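Peptidoglycan D,D-transpeptidase MrdA (Pseudomonas aeruginosa, PDB 7KIS) probably cross-links the peptide stems of peptidoglycan as a penicillin-binding D,D-transpeptidase of the inner membrane, in cell-wall synthesis and the upkeep of cell shape. Local coordinates at residues A[211-221]-A[238-247]. Numbering follows the deposited sequence.
Sequences YESELHGTVGY and RTDPIPGKDI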
loop_
_atom_site.group_PDB
_atom_site.type_symbol
_atom_site.label_atom_id
_atom_site.label_comp_id
_atom_site.label_asym_id
_atom_site.label_seq_id
_atom_site.Cartn_x
_atom_site.Cartn_y
_atom_site.Cartn_z
ATOM N N TYR A 211 -7.580 -16.863 5.032
ATOM C CA TYR A 211 -7.159 -17.948 5.908
ATOM C C TYR A 211 -8.352 -18.668 6.527
ATOM O O TYR A 211 -8.278 -19.137 7.667
ATOM C CB TYR A 211 -6.230 -17.421 6.996
ATOM C CG TYR A 211 -4.882 -16.966 6.491
ATOM C CD1 TYR A 211 -3.973 -17.873 5.963
ATOM C CD2 TYR A 211 -4.516 -15.627 6.546
ATOM C CE1 TYR A 211 -2.738 -17.462 5.505
ATOM C CE2 TYR A 211 -3.282 -15.206 6.089
ATOM C CZ TYR A 211 -2.396 -16.128 5.570
ATOM O OH TYR A 211 -1.166 -15.717 5.113
ATOM N N GLU A 212 -9.461 -18.754 5.789
ATOM C CA GLU A 212 -10.636 -19.458 6.294
ATOM C C GLU A 212 -10.323 -20.921 6.580
ATOM O O GLU A 212 -10.802 -21.482 7.572
ATOM C CB GLU A 212 -11.788 -19.337 5.297
ATOM C CG GLU A 212 -12.968 -20.245 5.596
ATOM C CD GLU A 212 -13.684 -19.868 6.878
ATOM O OE1 GLU A 212 -13.923 -18.661 7.096
ATOM O OE2 GLU A 212 -14.006 -20.779 7.670
ATOM N N SER A 213 -9.523 -21.555 5.720
ATOM C CA SER A 213 -9.127 -22.940 5.947
ATOM C C SER A 213 -8.465 -23.103 7.312
ATOM O O SER A 213 -8.882 -23.937 8.124
ATOM C CB SER A 213 -8.190 -23.403 4.832
ATOM O OG SER A 213 -8.576 -22.857 3.583
ATOM N N GLU A 214 -7.424 -22.309 7.579
ATOM C CA GLU A 214 -6.685 -22.444 8.831
ATOM C C GLU A 214 -7.534 -22.029 10.028
ATOM O O GLU A 214 -7.474 -22.665 11.086
ATOM C CB GLU A 214 -5.400 -21.618 8.771
ATOM C CG GLU A 214 -4.381 -22.121 7.756
ATOM C CD GLU A 214 -4.734 -21.741 6.325
ATOM O OE1 GLU A 214 -5.692 -20.963 6.129
ATOM O OE2 GLU A 214 -4.053 -22.224 5.397
ATOM N N LEU A 215 -8.331 -20.967 9.881
ATOM C CA LEU A 215 -9.153 -20.492 10.987
ATOM C C LEU A 215 -10.316 -21.426 11.295
ATOM O O LEU A 215 -10.874 -21.357 12.395
ATOM C CB LEU A 215 -9.688 -19.091 10.684
ATOM C CG LEU A 215 -8.695 -17.932 10.779
ATOM C CD1 LEU A 215 -9.275 -16.680 10.139
ATOM C CD2 LEU A 215 -8.305 -17.667 12.225
ATOM N N HIS A 216 -10.697 -22.291 10.355
ATOM C CA HIS A 216 -11.862 -23.151 10.562
ATOM C C HIS A 216 -11.530 -24.302 11.508
ATOM O O HIS A 216 -11.951 -24.308 12.670
ATOM C CB HIS A 216 -12.365 -23.676 9.212
ATOM C CG HIS A 216 -13.575 -24.550 9.316
ATOM N ND1 HIS A 216 -13.583 -25.861 8.891
ATOM C CD2 HIS A 216 -14.816 -24.301 9.792
ATOM C CE1 HIS A 216 -14.777 -26.383 9.103
ATOM N NE2 HIS A 216 -15.545 -25.458 9.649
ATOM N N GLY A 217 -10.776 -25.279 11.027
ATOM C CA GLY A 217 -10.415 -26.439 11.811
ATOM C C GLY A 217 -11.091 -27.703 11.316
ATOM O O GLY A 217 -11.510 -27.817 10.161
ATOM N N THR A 218 -11.197 -28.672 12.222
ATOM C CA THR A 218 -11.816 -29.956 11.929
ATOM C C THR A 218 -12.910 -30.224 12.951
ATOM O O THR A 218 -12.815 -29.806 14.108
ATOM C CB THR A 218 -10.796 -31.101 11.945
ATOM O OG1 THR A 218 -10.138 -31.140 13.217
ATOM C CG2 THR A 218 -9.761 -30.911 10.845
ATOM N N VAL A 219 -13.945 -30.936 12.517
ATOM C CA VAL A 219 -15.075 -31.247 13.380
ATOM C C VAL A 219 -14.779 -32.497 14.198
ATOM O O VAL A 219 -13.971 -33.349 13.823
ATOM C CB VAL A 219 -16.375 -31.427 12.572
ATOM C CG1 VAL A 219 -16.993 -30.083 12.243
ATOM C CG2 VAL A 219 -16.105 -32.227 11.311
ATOM N N GLY A 220 -15.463 -32.603 15.338
ATOM C CA GLY A 220 -15.463 -33.799 16.143
ATOM C C GLY A 220 -16.777 -34.551 16.043
ATOM O O GLY A 220 -17.672 -34.206 15.269
ATOM N N TYR A 221 -16.883 -35.605 16.851
ATOM C CA TYR A 221 -18.066 -36.456 16.828
ATOM C C TYR A 221 -18.346 -36.991 18.224
ATOM O O TYR A 221 -17.446 -37.528 18.877
ATOM C CB TYR A 221 -17.889 -37.615 15.838
ATOM C CG TYR A 221 -17.814 -37.173 14.395
ATOM C CD1 TYR A 221 -16.588 -37.029 13.756
ATOM C CD2 TYR A 221 -18.966 -36.892 13.672
ATOM C CE1 TYR A 221 -16.513 -36.621 12.436
ATOM C CE2 TYR A 221 -18.901 -36.483 12.354
ATOM C CZ TYR A 221 -17.672 -36.350 11.741
ATOM O OH TYR A 221 -17.605 -35.944 10.430
ATOM N N ARG A 238 -15.807 -39.480 22.582
ATOM C CA ARG A 238 -15.910 -38.141 22.013
ATOM C C ARG A 238 -14.636 -37.748 21.275
ATOM O O ARG A 238 -13.639 -37.382 21.897
ATOM C CB ARG A 238 -16.212 -37.111 23.108
ATOM C CG ARG A 238 -16.526 -35.710 22.586
ATOM C CD ARG A 238 -16.368 -34.658 23.678
ATOM N NE ARG A 238 -17.398 -33.623 23.609
ATOM C CZ ARG A 238 -17.216 -32.414 23.082
ATOM N NH1 ARG A 238 -16.039 -32.078 22.573
ATOM N NH2 ARG A 238 -18.212 -31.540 23.066
ATOM N N THR A 239 -14.669 -37.834 19.948
ATOM C CA THR A 239 -13.592 -37.279 19.139
ATOM C C THR A 239 -13.630 -35.761 19.253
ATOM O O THR A 239 -14.623 -35.128 18.876
ATOM C CB THR A 239 -13.728 -37.721 17.684
ATOM O OG1 THR A 239 -13.368 -39.103 17.567
ATOM C CG2 THR A 239 -12.822 -36.891 16.784
ATOM N N ASP A 240 -12.562 -35.178 19.789
ATOM C CA ASP A 240 -12.779 -33.756 20.020
ATOM C C ASP A 240 -12.330 -32.941 18.811
ATOM O O ASP A 240 -11.293 -33.239 18.210
ATOM C CB ASP A 240 -12.025 -33.297 21.263
ATOM C CG ASP A 240 -12.845 -33.459 22.526
ATOM O OD1 ASP A 240 -13.860 -32.746 22.673
ATOM O OD2 ASP A 240 -12.492 -34.315 23.363
ATOM N N PRO A 241 -13.092 -31.911 18.444
ATOM C CA PRO A 241 -12.716 -31.096 17.284
ATOM C C PRO A 241 -11.464 -30.283 17.566
ATOM O O PRO A 241 -11.295 -29.722 18.651
ATOM C CB PRO A 241 -13.937 -30.191 17.075
ATOM C CG PRO A 241 -14.552 -30.091 18.435
ATOM C CD PRO A 241 -14.321 -31.423 19.095
ATOM N N ILE A 242 -10.583 -30.222 16.574
ATOM C CA ILE A 242 -9.363 -29.429 16.697
ATOM C C ILE A 242 -9.711 -27.990 16.342
ATOM O O ILE A 242 -10.150 -27.724 15.213
ATOM C CB ILE A 242 -8.234 -29.977 15.810
ATOM C CG1 ILE A 242 -8.165 -31.502 15.921
ATOM C CG2 ILE A 242 -6.898 -29.381 16.220
ATOM C CD1 ILE A 242 -7.504 -32.179 14.725
ATOM N N PRO A 243 -9.550 -27.044 17.267
ATOM C CA PRO A 243 -9.946 -25.660 16.992
ATOM C C PRO A 243 -9.124 -25.057 15.863
ATOM O O PRO A 243 -8.014 -25.499 15.557
ATOM C CB PRO A 243 -9.677 -24.941 18.325
ATOM C CG PRO A 243 -8.682 -25.791 19.034
ATOM C CD PRO A 243 -9.000 -27.204 18.625
ATOM N N GLY A 244 -9.701 -24.041 15.227
ATOM C CA GLY A 244 -9.028 -23.406 14.112
ATOM C C GLY A 244 -7.706 -22.794 14.530
ATOM O O GLY A 244 -7.492 -22.447 15.693
ATOM N N LYS A 245 -6.806 -22.663 13.558
ATOM C CA LYS A 245 -5.484 -22.132 13.850
ATOM C C LYS A 245 -5.578 -20.645 14.152
ATOM O O LYS A 245 -6.316 -19.903 13.498
ATOM C CB LYS A 245 -4.538 -22.370 12.674
ATOM C CG LYS A 245 -4.041 -23.799 12.550
ATOM C CD LYS A 245 -3.143 -23.959 11.334
ATOM C CE LYS A 245 -3.234 -25.362 10.761
ATOM N NZ LYS A 245 -2.610 -25.448 9.411
ATOM N N ASP A 246 -4.822 -20.211 15.153
ATOM C CA ASP A 246 -4.821 -18.820 15.571
ATOM C C ASP A 246 -3.820 -18.028 14.746
ATOM O O ASP A 246 -2.719 -18.505 14.452
ATOM C CB ASP A 246 -4.499 -18.718 17.060
ATOM C CG ASP A 246 -5.370 -19.632 17.901
ATOM O OD1 ASP A 246 -6.523 -19.890 17.497
ATOM O OD2 ASP A 246 -4.903 -20.103 18.959
ATOM N N ILE A 247 -4.211 -16.814 14.375
ATOM C CA ILE A 247 -3.422 -15.963 13.497
ATOM C C ILE A 247 -3.026 -14.713 14.262
ATOM O O ILE A 247 -3.866 -14.080 14.911
ATOM C CB ILE A 247 -4.197 -15.588 12.220
ATOM C CG1 ILE A 247 -4.540 -16.841 11.423
ATOM C CG2 ILE A 247 -3.395 -14.615 11.369
ATOM C CD1 ILE A 247 -5.376 -16.549 10.221
#
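I247 fits its terminal methyl CD1 into the corner formed by Y211 and L215: CD1 lies 3.4 Å from Y211 CB and 3.6 Å from L215 CG, and meets the tyrosine ring obliquely. Its CG1 is anti to the carbonyl carbon and its chain then extends (chi2 176°), which carries CD1 up to helix 212-216. L215 CD2 also rests against the backbone O of K245. Strand 481-484 lines the same apolar patch through I484, while the phenolic OH of Y211 bonds to D417. At the end of the helix the backbone takes over. K245 N donates to E214 O at 2.6 Å, and the aliphatic part of K245 crosses the CB of E214; K245 NZ stays 5.3 Å from E214 OE2, too far for a salt bridge. G244 turns its CA-H toward L215 O in a nearly straight contact. Farther along, T218 and I242 run alongside each other, OG1 of T218 3.2 Å from I242 CD1, with a weak backbone bond from T218 N to I242 O beside them. The ring of P241 lies against the backbone of G220, its CB 3.3 Å from G220 N. Y221 and T239 close the far end as an antiparallel hydrogen-bonded pair, with Y221 N to T239 O at 3.1 Å and T239 N to Y221 O completing it. Beyond the helix, G217-Y221 thus runs antiparallel to T239-G244, far from the inhibitor pocket, and 238-247 leads into strand 247-249 of the mixed sheet in the elongated N-terminal part of this class B penicillin-binding protein.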